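Long-range contacts in protection of telomeres protein 1 (Schizosaccharomyces pombe, PDB 1QZG), which binds single-stranded telomeric DNA of consensus GGTTAC, here through its N-terminal OB-fold domain, protects the 3' overhang and regulates telomerase and telomere length: residues Leu107-Ile112 with Asp127-Ala132; Thr28-Arg33 with Thr43-Phe48; Leu89-Gly94 with Met150-Lys155. One frame throughout, in Å; residues are numbered along the deposited sequence.

Followed from the N terminus, the chain closes its first loop at contact 2, where Thr-28-Arg-33 is laid across the start of the long strand 43-59 after a short connection with helix 32-35. Contact 3 opens next, at the end of strand 85-91, and does not close until the loop at Met-150-Lys-155. Contact 1 is nested inside it: Leu-107-Ile-112 meets Asp-127-Ala-132 after a connection made mostly of strand, and no contact crosses another. Strand 106-109 joins contacts 1 and 2, since it pairs with strand 43-59 as well as with 129-133. Contacts 1 and 3 meet where the backbones of Tyr-131 and Arg-152 share a hydrogen bond.

Contact 1: Leu107-Ile112 with Asp127-Ala132; sequences LLLHQI and DQFRYA. With nucleotides of chain A.
An antiparallel strand pair in the curled beta sheet of an OB fold runs from Leu-108 opposite Ala-132 to His-110 opposite Arg-130. Leu-108 N donates to Ala-132 O at 2.8 Å with an almost straight N-H...O angle of 177°, and Ala-132 N returns a bond to Leu-108 O. The same exchange links His-110 and Arg-130, with His-110 N 2.9 Å from Arg-130 O. Leu-109 and Tyr-131 form the non-hydrogen-bonded pair between them.

Each face of the pair has its own packing. On one, Leu-108 CB lies 4.1 Å from Ala-132 CB. On the other, the CD2 branch of Leu-109 reaches Tyr-131 CB at 3.9 Å and also touches CE1 of the Phe-129 ring. Leu-109 CG stands anti to its own carbonyl carbon (chi1 -67°), which brings that branch up to both aromatic residues. The phenol tip of Tyr-131 leads away to a hydrogen bond with Gln-148. Near the surface Gln-111 CG sits over the centre of the His-110 ring, while Arg-130 NH1 curls back to Phe-129 O, approaching from above the carbonyl plane.

Just before the pair, the turn at Asp-127 reads a guanine. Asp-127 N donates to O6 of DG1 of chain A at 2.8 Å, and N1 of that base gives a weak bond to Asp-127 OD1 at 3.0 Å. Replacing Asp-127 by an alanine removes the carboxylate, and the guanine N1-H would probably be left without this acceptor, so that less would mark the base as a guanine.

Gln-111 and Ile-112 both face Val-45, a G1 beta bulge where the chain turns a corner between strands 106-109 and 112-117; both strands pair with strand 43-59, as in the strongly curled five-stranded barrel of the OB fold.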
loop_
_atom_site.group_PDB
_atom_site.type_symbol
_atom_site.label_atom_id
_atom_site.label_comp_id
_atom_site.label_asym_id
_atom_site.label_seq_id
_atom_site.Cartn_x
_atom_site.Cartn_y
_atom_site.Cartn_z
ATOM N N LEU C 107 0.383 -4.624 -1.194
ATOM C CA LEU C 107 -0.671 -4.086 -0.348
ATOM C C LEU C 107 -1.525 -3.094 -1.113
ATOM O O LEU C 107 -1.009 -2.130 -1.689
ATOM C CB LEU C 107 -0.076 -3.371 0.866
ATOM C CG LEU C 107 -1.082 -2.647 1.780
ATOM C CD1 LEU C 107 -2.025 -3.671 2.465
ATOM C CD2 LEU C 107 -0.328 -1.867 2.822
ATOM N N LEU C 108 -2.832 -3.337 -1.105
ATOM C CA LEU C 108 -3.801 -2.468 -1.749
ATOM C C LEU C 108 -4.553 -1.710 -0.646
ATOM O O LEU C 108 -5.119 -2.324 0.266
ATOM C CB LEU C 108 -4.784 -3.309 -2.571
ATOM C CG LEU C 108 -5.850 -2.612 -3.416
ATOM C CD1 LEU C 108 -6.521 -3.647 -4.332
ATOM C CD2 LEU C 108 -6.885 -1.945 -2.518
ATOM N N LEU C 109 -4.554 -0.383 -0.725
ATOM C CA LEU C 109 -5.241 0.441 0.266
ATOM C C LEU C 109 -6.360 1.244 -0.372
ATOM O O LEU C 109 -6.173 1.893 -1.408
ATOM C CB LEU C 109 -4.254 1.388 0.954
ATOM C CG LEU C 109 -3.199 0.715 1.838
ATOM C CD1 LEU C 109 -2.052 1.695 2.140
ATOM C CD2 LEU C 109 -3.868 0.262 3.153
ATOM N N HIS C 110 -7.538 1.175 0.237
ATOM C CA HIS C 110 -8.701 1.909 -0.254
ATOM C C HIS C 110 -9.092 3.001 0.733
ATOM O O HIS C 110 -9.427 2.700 1.876
ATOM C CB HIS C 110 -9.870 0.938 -0.453
ATOM C CG HIS C 110 -11.125 1.586 -0.919
ATOM N ND1 HIS C 110 -12.325 1.441 -0.257
ATOM C CD2 HIS C 110 -11.375 2.398 -1.974
ATOM C CE1 HIS C 110 -13.255 2.137 -0.883
ATOM N NE2 HIS C 110 -12.704 2.726 -1.926
ATOM N N GLN C 111 -9.021 4.258 0.290
ATOM C CA GLN C 111 -9.408 5.427 1.123
ATOM C C GLN C 111 -8.274 5.914 2.016
ATOM O O GLN C 111 -8.313 5.761 3.237
ATOM C CB GLN C 111 -10.676 5.127 1.949
ATOM C CG GLN C 111 -11.955 5.038 1.111
ATOM C CD GLN C 111 -12.706 6.368 0.995
ATOM O OE1 GLN C 111 -13.346 6.813 1.938
ATOM N NE2 GLN C 111 -12.603 6.976 -0.152
ATOM N N ILE C 112 -7.255 6.512 1.408
ATOM C CA ILE C 112 -6.131 7.060 2.139
ATOM C C ILE C 112 -6.036 8.548 1.826
ATOM O O ILE C 112 -6.024 8.940 0.665
ATOM C CB ILE C 112 -4.809 6.398 1.714
ATOM C CG1 ILE C 112 -4.896 4.881 1.910
ATOM C CG2 ILE C 112 -3.671 6.989 2.496
ATOM C CD1 ILE C 112 -5.081 4.457 3.381
ATOM N N ASP C 127 -11.107 6.858 8.341
ATOM C CA ASP C 127 -11.675 5.965 9.346
ATOM C C ASP C 127 -12.168 4.634 8.807
ATOM O O ASP C 127 -11.993 3.597 9.445
ATOM C CB ASP C 127 -12.843 6.639 10.069
ATOM C CG ASP C 127 -12.393 7.736 11.004
ATOM O OD1 ASP C 127 -11.270 7.636 11.545
ATOM O OD2 ASP C 127 -13.168 8.692 11.208
ATOM N N GLN C 128 -12.779 4.657 7.629
ATOM C CA GLN C 128 -13.329 3.442 7.049
ATOM C C GLN C 128 -12.470 2.792 5.969
ATOM O O GLN C 128 -12.993 2.053 5.130
ATOM C CB GLN C 128 -14.720 3.733 6.471
ATOM C CG GLN C 128 -15.311 5.066 6.895
ATOM C CD GLN C 128 -14.623 6.290 6.287
ATOM O OE1 GLN C 128 -13.714 6.863 6.889
ATOM N NE2 GLN C 128 -15.048 6.647 5.115
ATOM N N PHE C 129 -11.162 3.037 5.984
ATOM C CA PHE C 129 -10.302 2.454 4.956
ATOM C C PHE C 129 -10.382 0.934 4.939
ATOM O O PHE C 129 -10.655 0.293 5.959
ATOM C CB PHE C 129 -8.856 2.870 5.141
ATOM C CG PHE C 129 -8.029 1.990 6.037
ATOM C CD1 PHE C 129 -7.227 0.987 5.487
ATOM C CD2 PHE C 129 -8.018 2.176 7.417
ATOM C CE1 PHE C 129 -6.420 0.181 6.300
ATOM C CE2 PHE C 129 -7.219 1.384 8.244
ATOM C CZ PHE C 129 -6.413 0.383 7.685
ATOM N N ARG C 130 -10.131 0.359 3.766
ATOM C CA ARG C 130 -10.145 -1.080 3.564
ATOM C C ARG C 130 -8.817 -1.475 2.938
ATOM O O ARG C 130 -8.065 -0.610 2.470
ATOM C CB ARG C 130 -11.294 -1.467 2.633
ATOM C CG ARG C 130 -12.678 -1.144 3.185
ATOM C CD ARG C 130 -13.006 -2.011 4.390
ATOM N NE ARG C 130 -14.311 -1.691 4.963
ATOM C CZ ARG C 130 -14.488 -1.026 6.103
ATOM N NH1 ARG C 130 -13.440 -0.605 6.803
ATOM N NH2 ARG C 130 -15.711 -0.777 6.543
ATOM N N TYR C 131 -8.516 -2.770 2.927
ATOM C CA TYR C 131 -7.259 -3.220 2.350
ATOM C C TYR C 131 -7.245 -4.685 1.931
ATOM O O TYR C 131 -8.108 -5.478 2.337
ATOM C CB TYR C 131 -6.112 -2.981 3.342
ATOM C CG TYR C 131 -6.005 -4.032 4.430
ATOM C CD1 TYR C 131 -5.172 -5.138 4.276
ATOM C CD2 TYR C 131 -6.768 -3.939 5.597
ATOM C CE1 TYR C 131 -5.097 -6.131 5.255
ATOM C CE2 TYR C 131 -6.705 -4.931 6.586
ATOM C CZ TYR C 131 -5.868 -6.019 6.403
ATOM O OH TYR C 131 -5.798 -6.997 7.358
ATOM N N ALA C 132 -6.268 -5.012 1.090
ATOM C CA ALA C 132 -6.032 -6.372 0.625
ATOM C C ALA C 132 -4.516 -6.518 0.730
ATOM O O ALA C 132 -3.757 -5.622 0.324
ATOM C CB ALA C 132 -6.500 -6.550 -0.822
ATOM O "O5'" DG A 1 -12.688 16.447 8.959
ATOM C "C5'" DG A 1 -12.429 17.270 10.096
ATOM C "C4'" DG A 1 -11.042 17.031 10.645
ATOM O "O4'" DG A 1 -10.812 15.610 10.787
ATOM C "C3'" DG A 1 -9.901 17.555 9.778
ATOM O "O3'" DG A 1 -8.852 17.967 10.652
ATOM C "C2'" DG A 1 -9.490 16.335 8.972
ATOM C "C1'" DG A 1 -9.763 15.179 9.928
ATOM N N9 DG A 1 -10.224 13.958 9.277
ATOM C C8 DG A 1 -10.874 13.858 8.071
ATOM N N7 DG A 1 -11.225 12.636 7.778
ATOM C C5 DG A 1 -10.766 11.880 8.847
ATOM C C6 DG A 1 -10.855 10.482 9.095
ATOM O O6 DG A 1 -11.376 9.605 8.397
ATOM N N1 DG A 1 -10.253 10.137 10.299
ATOM C C2 DG A 1 -9.642 11.015 11.156
ATOM N N2 DG A 1 -9.118 10.478 12.271
ATOM N N3 DG A 1 -9.547 12.319 10.940
ATOM C C4 DG A 1 -10.131 12.678 9.774
#

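Contact 2: Thr28-Arg33 with Thr43-Phe48; sequences TFQSIR and TIVNLF
Phe-29 lies against the backbone of Asn-46 and Leu-47, and its atoms can be followed outward one by one. CB is 3.6 Å from Asn-46 O. With CG anti to the carbonyl carbon (chi1 -61°), the ring is carried toward strand 43-48, and CD2 comes 3.5 Å from Leu-47 C, which meets the ring at its edge. CE2 continues to Leu-47 O, and CZ, the tip, ends 4.2 Å from Phe-48 CD1, an atom lying over one face of the Phe-29 ring. The two phenyl planes are inclined at 43° to each other, and Phe-48 CB fills in beside CD2.

Polar bonds hold the backbones on which this packing rests. Gln-30 N donates to Asn-46 O at 3.2 Å, and Asn-46 ND2 donates to Thr-28 O at 3.0 Å from somewhat outside the carbonyl plane. Thr-28 O is gripped a second time by water 1, which gives it a proton at 2.7 Å and accepts one from Asn-46 N. Asn-46 OD1, the other end of that amide, takes the backbone N of Gln-111.

The two strand segments cross nearly at right angles, 84°. Phe-29 also meets Tyr-22 of strand 21-24, Phe-48 meets Phe-163 of helix 158-175 and also Trp-134, just after strand 129-133, and Ser-31 occupies the N-cap position of helix 32-35. The two-stranded antiparallel sheet 21-24/27-30 is thus laid across strand 43-59 of the OB barrel.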
loop_
_atom_site.group_PDB
_atom_site.type_symbol
_atom_site.label_atom_id
_atom_site.label_comp_id
_atom_site.label_asym_id
_atom_site.label_seq_id
_atom_site.Cartn_x
_atom_site.Cartn_y
_atom_site.Cartn_z
ATOM N N THR C 28 -9.991 3.318 -8.887
ATOM C CA THR C 28 -8.979 4.135 -9.525
ATOM C C THR C 28 -7.858 4.352 -8.514
ATOM O O THR C 28 -8.115 4.715 -7.367
ATOM C CB THR C 28 -9.541 5.505 -9.927
ATOM O OG1 THR C 28 -10.554 5.328 -10.925
ATOM C CG2 THR C 28 -8.435 6.391 -10.477
ATOM N N PHE C 29 -6.624 4.124 -8.940
ATOM C CA PHE C 29 -5.468 4.292 -8.074
ATOM C C PHE C 29 -4.557 5.401 -8.546
ATOM O O PHE C 29 -4.622 5.853 -9.685
ATOM C CB PHE C 29 -4.633 3.010 -8.030
ATOM C CG PHE C 29 -5.367 1.828 -7.503
ATOM C CD1 PHE C 29 -6.257 1.130 -8.310
ATOM C CD2 PHE C 29 -5.182 1.415 -6.188
ATOM C CE1 PHE C 29 -6.956 0.037 -7.815
ATOM C CE2 PHE C 29 -5.877 0.325 -5.678
ATOM C CZ PHE C 29 -6.767 -0.369 -6.495
ATOM N N GLN C 30 -3.688 5.831 -7.645
ATOM C CA GLN C 30 -2.707 6.832 -7.993
ATOM C C GLN C 30 -1.338 6.200 -7.780
ATOM O O GLN C 30 -1.085 5.599 -6.739
ATOM C CB GLN C 30 -2.840 8.094 -7.111
ATOM C CG GLN C 30 -2.369 9.398 -7.680
ATOM C CD GLN C 30 -2.540 10.513 -6.657
ATOM O OE1 GLN C 30 -3.372 10.417 -5.726
ATOM N NE2 GLN C 30 -1.737 11.556 -6.760
ATOM N N SER C 31 -0.457 6.338 -8.770
ATOM C CA SER C 31 0.883 5.763 -8.674
ATOM C C SER C 31 1.568 6.385 -7.468
ATOM O O SER C 31 1.221 7.485 -7.066
ATOM C CB SER C 31 1.698 6.043 -9.946
ATOM O OG SER C 31 1.947 7.425 -10.054
ATOM N N ILE C 32 2.541 5.690 -6.894
ATOM C CA ILE C 32 3.223 6.225 -5.729
ATOM C C ILE C 32 3.942 7.534 -6.030
ATOM O O ILE C 32 3.872 8.482 -5.245
ATOM C CB ILE C 32 4.230 5.212 -5.139
ATOM C CG1 ILE C 32 3.489 3.954 -4.664
ATOM C CG2 ILE C 32 5.004 5.858 -4.005
ATOM C CD1 ILE C 32 2.372 4.215 -3.647
ATOM N N ARG C 33 4.631 7.596 -7.164
ATOM C CA ARG C 33 5.355 8.810 -7.515
ATOM C C ARG C 33 4.449 10.038 -7.576
ATOM O O ARG C 33 4.780 11.079 -7.018
ATOM C CB ARG C 33 6.082 8.635 -8.851
ATOM C CG ARG C 33 6.953 9.812 -9.245
ATOM C CD ARG C 33 8.040 10.035 -8.204
ATOM N NE ARG C 33 8.668 11.347 -8.334
ATOM C CZ ARG C 33 8.178 12.475 -7.825
ATOM N NH1 ARG C 33 7.044 12.463 -7.134
ATOM N NH2 ARG C 33 8.819 13.622 -8.024
ATOM N N THR C 43 -6.197 15.172 -0.542
ATOM C CA THR C 43 -7.048 14.395 -1.439
ATOM C C THR C 43 -7.153 12.967 -0.881
ATOM O O THR C 43 -6.321 12.557 -0.072
ATOM C CB THR C 43 -6.466 14.339 -2.889
ATOM O OG1 THR C 43 -5.149 13.771 -2.868
ATOM C CG2 THR C 43 -6.391 15.739 -3.500
ATOM N N ILE C 44 -8.180 12.229 -1.292
ATOM C CA ILE C 44 -8.370 10.853 -0.851
ATOM C C ILE C 44 -8.092 9.949 -2.048
ATOM O O ILE C 44 -8.641 10.152 -3.130
ATOM C CB ILE C 44 -9.812 10.601 -0.358
ATOM C CG1 ILE C 44 -10.181 11.605 0.737
ATOM C CG2 ILE C 44 -9.930 9.186 0.191
ATOM C CD1 ILE C 44 -11.657 11.566 1.122
ATOM N N VAL C 45 -7.246 8.945 -1.856
ATOM C CA VAL C 45 -6.886 8.057 -2.955
ATOM C C VAL C 45 -6.866 6.588 -2.576
ATOM O O VAL C 45 -7.050 6.221 -1.411
ATOM C CB VAL C 45 -5.469 8.387 -3.479
ATOM C CG1 VAL C 45 -5.369 9.857 -3.835
ATOM C CG2 VAL C 45 -4.420 8.022 -2.413
ATOM N N ASN C 46 -6.641 5.759 -3.590
ATOM C CA ASN C 46 -6.501 4.321 -3.421
ATOM C C ASN C 46 -5.078 4.057 -3.885
ATOM O O ASN C 46 -4.618 4.667 -4.850
ATOM C CB ASN C 46 -7.493 3.554 -4.296
ATOM C CG ASN C 46 -8.917 3.850 -3.930
ATOM O OD1 ASN C 46 -9.276 3.857 -2.745
ATOM N ND2 ASN C 46 -9.744 4.110 -4.934
ATOM N N LEU C 47 -4.388 3.156 -3.200
ATOM C CA LEU C 47 -3.012 2.841 -3.528
ATOM C C LEU C 47 -2.812 1.342 -3.641
ATOM O O LEU C 47 -3.567 0.548 -3.078
ATOM C CB LEU C 47 -2.086 3.419 -2.454
ATOM C CG LEU C 47 -2.255 4.930 -2.244
ATOM C CD1 LEU C 47 -1.573 5.364 -0.963
ATOM C CD2 LEU C 47 -1.694 5.685 -3.452
ATOM N N PHE C 48 -1.780 0.966 -4.380
ATOM C CA PHE C 48 -1.458 -0.430 -4.604
ATOM C C PHE C 48 0.041 -0.449 -4.816
ATOM O O PHE C 48 0.540 0.018 -5.845
ATOM C CB PHE C 48 -2.195 -0.926 -5.854
ATOM C CG PHE C 48 -2.424 -2.416 -5.889
ATOM C CD1 PHE C 48 -3.455 -2.942 -6.663
ATOM C CD2 PHE C 48 -1.612 -3.289 -5.169
ATOM C CE1 PHE C 48 -3.674 -4.318 -6.722
ATOM C CE2 PHE C 48 -1.822 -4.665 -5.221
ATOM C CZ PHE C 48 -2.858 -5.180 -6.002
HETATM O O HOH W 1 -7.250 6.982 -6.253
HETATM O O HOH W 2 -0.599 3.224 -6.087
HETATM O O HOH W 3 -4.402 12.814 -5.905
#

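Contact 3: Leu89-Gly94 with Met150-Lys155; sequences LFSKQG and MPRLMK. With nucleotides of chain A.
Ser-91 and Arg-152 are joined by a hydrogen bond: Arg-152 NH2 donates to Ser-91 OG at 3.0 Å, nearly straight at 171° and in the guanidinium plane. The same nitrogen gives a weak bond to water 4, which also accepts from Lys-92 N. The remaining guanidinium nitrogens are satisfied by others, NE in a salt bridge with Asp-96 and NH1 at the carbonyl oxygens of Asp-127 and Phe-129.

Both faces of this guanidinium have a neighbour. The Gln-93 amide is stacked on one face, its plane 27° away and NE2 3.5 Å above, toward the rim, while Phe-90 O lies over the opposite face. Gln-93 NE2 is hydrogen-bonded to Asp-96, as is Ser-91 OG, so one carboxylate binds all three side chains.

Strand 85-91 of the OB barrel ends here in an ST turn, Gln-93 N donating to Ser-91 OG at 3.3 Å.

Two side chains, Phe-90 at the strand end and Lys-92 just after, meet the DNA. The Phe-90 ring lies face-on to the base of DT4 of chain A, whose C4 is over its centre, with Phe-90 CZ 3.5 Å from C5. Lys-92 NZ donates to O4 of DT3 of chain A at 2.8 Å and is salt-bridged to Asp-66.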
loop_
_atom_site.group_PDB
_atom_site.type_symbol
_atom_site.label_atom_id
_atom_site.label_comp_id
_atom_site.label_asym_id
_atom_site.label_seq_id
_atom_site.Cartn_x
_atom_site.Cartn_y
_atom_site.Cartn_z
ATOM N N LEU C 89 -1.590 4.031 9.116
ATOM C CA LEU C 89 -2.912 3.419 9.118
ATOM C C LEU C 89 -3.442 3.390 10.548
ATOM O O LEU C 89 -2.758 2.868 11.428
ATOM C CB LEU C 89 -2.821 2.014 8.551
ATOM C CG LEU C 89 -2.275 1.969 7.128
ATOM C CD1 LEU C 89 -2.022 0.541 6.673
ATOM C CD2 LEU C 89 -3.230 2.677 6.186
ATOM N N PHE C 90 -4.633 3.932 10.781
ATOM C CA PHE C 90 -5.203 3.974 12.127
ATOM C C PHE C 90 -6.518 3.246 12.234
ATOM O O PHE C 90 -7.225 3.045 11.246
ATOM C CB PHE C 90 -5.474 5.415 12.568
ATOM C CG PHE C 90 -4.248 6.280 12.665
ATOM C CD1 PHE C 90 -3.871 7.100 11.605
ATOM C CD2 PHE C 90 -3.503 6.313 13.837
ATOM C CE1 PHE C 90 -2.772 7.953 11.721
ATOM C CE2 PHE C 90 -2.399 7.162 13.963
ATOM C CZ PHE C 90 -2.033 7.983 12.904
ATOM N N SER C 91 -6.858 2.861 13.457
ATOM C CA SER C 91 -8.134 2.230 13.700
ATOM C C SER C 91 -8.637 2.618 15.079
ATOM O O SER C 91 -7.903 2.535 16.066
ATOM C CB SER C 91 -8.054 0.718 13.599
ATOM O OG SER C 91 -9.361 0.189 13.776
ATOM N N LYS C 92 -9.887 3.062 15.118
ATOM C CA LYS C 92 -10.550 3.473 16.348
ATOM C C LYS C 92 -11.567 2.392 16.700
ATOM O O LYS C 92 -12.359 2.557 17.625
ATOM C CB LYS C 92 -11.300 4.790 16.131
ATOM C CG LYS C 92 -10.460 5.941 15.639
ATOM C CD LYS C 92 -11.339 7.148 15.344
ATOM C CE LYS C 92 -10.519 8.351 14.897
ATOM N NZ LYS C 92 -9.526 8.784 15.926
ATOM N N GLN C 93 -11.546 1.295 15.950
ATOM C CA GLN C 93 -12.485 0.195 16.165
ATOM C C GLN C 93 -11.773 -1.113 16.507
ATOM O O GLN C 93 -12.193 -2.193 16.087
ATOM C CB GLN C 93 -13.361 0.010 14.912
ATOM C CG GLN C 93 -12.564 -0.128 13.608
ATOM C CD GLN C 93 -13.442 -0.275 12.364
ATOM O OE1 GLN C 93 -14.355 0.519 12.129
ATOM N NE2 GLN C 93 -13.154 -1.288 11.557
ATOM N N GLY C 94 -10.700 -1.015 17.280
ATOM C CA GLY C 94 -9.959 -2.209 17.639
ATOM C C GLY C 94 -8.801 -2.405 16.680
ATOM O O GLY C 94 -8.710 -1.721 15.658
ATOM N N MET C 150 -10.614 -9.524 9.936
ATOM C CA MET C 150 -11.564 -9.424 8.846
ATOM C C MET C 150 -12.238 -8.090 8.567
ATOM O O MET C 150 -12.451 -7.766 7.391
ATOM C CB MET C 150 -12.662 -10.465 9.047
ATOM C CG MET C 150 -12.162 -11.861 9.345
ATOM S SD MET C 150 -11.473 -12.668 7.885
ATOM C CE MET C 150 -12.908 -12.748 6.824
ATOM N N PRO C 151 -12.574 -7.293 9.561
ATOM C CA PRO C 151 -13.378 -6.083 9.340
ATOM C C PRO C 151 -12.872 -5.092 8.334
ATOM O O PRO C 151 -13.677 -4.515 7.593
ATOM C CB PRO C 151 -13.425 -5.443 10.728
ATOM C CG PRO C 151 -13.068 -6.550 11.663
ATOM C CD PRO C 151 -11.986 -7.344 10.931
ATOM N N ARG C 152 -11.586 -4.951 8.037
ATOM C CA ARG C 152 -11.274 -4.058 6.899
ATOM C C ARG C 152 -10.904 -4.752 5.557
ATOM O O ARG C 152 -10.552 -4.068 4.594
ATOM C CB ARG C 152 -10.140 -3.095 7.263
ATOM C CG ARG C 152 -10.537 -2.020 8.242
ATOM C CD ARG C 152 -9.301 -1.427 8.912
ATOM N NE ARG C 152 -9.635 -0.645 10.075
ATOM C CZ ARG C 152 -10.323 0.489 10.031
ATOM N NH1 ARG C 152 -10.757 0.961 8.869
ATOM N NH2 ARG C 152 -10.598 1.139 11.155
ATOM N N LEU C 153 -10.983 -6.073 5.475
ATOM C CA LEU C 153 -10.586 -6.790 4.268
ATOM C C LEU C 153 -11.502 -6.584 3.082
ATOM O O LEU C 153 -12.721 -6.564 3.219
ATOM C CB LEU C 153 -10.485 -8.290 4.536
ATOM C CG LEU C 153 -9.405 -8.786 5.492
ATOM C CD1 LEU C 153 -9.402 -10.301 5.546
ATOM C CD2 LEU C 153 -8.026 -8.269 5.075
ATOM N N MET C 154 -10.899 -6.440 1.909
ATOM C CA MET C 154 -11.623 -6.272 0.680
ATOM C C MET C 154 -11.598 -7.563 -0.092
ATOM O O MET C 154 -10.559 -8.221 -0.130
ATOM C CB MET C 154 -10.986 -5.210 -0.201
ATOM C CG MET C 154 -10.940 -3.833 0.379
ATOM S SD MET C 154 -9.891 -2.723 -0.587
ATOM C CE MET C 154 -10.588 -2.936 -2.225
ATOM N N LYS C 155 -12.713 -7.935 -0.705
ATOM C CA LYS C 155 -12.733 -9.144 -1.502
ATOM C C LYS C 155 -12.079 -8.719 -2.810
ATOM O O LYS C 155 -12.377 -7.654 -3.346
ATOM C CB LYS C 155 -14.168 -9.610 -1.738
ATOM P P DT A 4 -0.434 14.858 18.697
ATOM O OP1 DT A 4 -0.032 15.380 20.028
ATOM O OP2 DT A 4 0.537 14.877 17.573
ATOM O "O5'" DT A 4 -0.879 13.357 18.938
ATOM C "C5'" DT A 4 -0.210 12.303 18.296
ATOM C "C4'" DT A 4 -0.839 10.993 18.693
ATOM O "O4'" DT A 4 -2.156 10.871 18.092
ATOM C "C3'" DT A 4 -0.036 9.798 18.199
ATOM O "O3'" DT A 4 0.172 8.882 19.266
ATOM C "C2'" DT A 4 -0.880 9.210 17.082
ATOM C "C1'" DT A 4 -2.284 9.591 17.500
ATOM N N1 DT A 4 -3.251 9.679 16.382
ATOM C C2 DT A 4 -4.362 8.869 16.440
ATOM O O2 DT A 4 -4.597 8.134 17.378
ATOM N N3 DT A 4 -5.193 8.946 15.350
ATOM C C4 DT A 4 -5.028 9.739 14.232
ATOM O O4 DT A 4 -5.837 9.673 13.308
ATOM C C5 DT A 4 -3.862 10.593 14.248
ATOM C C7 DT A 4 -3.628 11.511 13.090
ATOM C C6 DT A 4 -3.040 10.523 15.308
ATOM P P DT A 3 -2.280 16.873 13.419
ATOM O OP1 DT A 3 -2.086 18.142 12.673
ATOM O OP2 DT A 3 -1.099 16.086 13.847
ATOM O "O5'" DT A 3 -3.128 17.277 14.703
ATOM C "C5'" DT A 3 -4.017 16.370 15.318
ATOM C "C4'" DT A 3 -3.633 16.152 16.763
ATOM O "O4'" DT A 3 -4.673 15.350 17.354
ATOM C "C3'" DT A 3 -2.357 15.336 16.945
ATOM O "O3'" DT A 3 -1.805 15.581 18.251
ATOM C "C2'" DT A 3 -2.867 13.915 16.796
ATOM C "C1'" DT A 3 -4.261 13.992 17.415
ATOM N N1 DT A 3 -5.293 13.205 16.725
ATOM C C2 DT A 3 -5.852 12.154 17.401
ATOM O O2 DT A 3 -5.485 11.814 18.512
ATOM N N3 DT A 3 -6.859 11.511 16.724
ATOM C C4 DT A 3 -7.338 11.806 15.460
ATOM O O4 DT A 3 -8.267 11.154 14.991
ATOM C C5 DT A 3 -6.674 12.900 14.792
ATOM C C7 DT A 3 -7.097 13.270 13.406
ATOM C C6 DT A 3 -5.698 13.538 15.450
HETATM O O HOH W 4 -11.271 3.529 12.759
#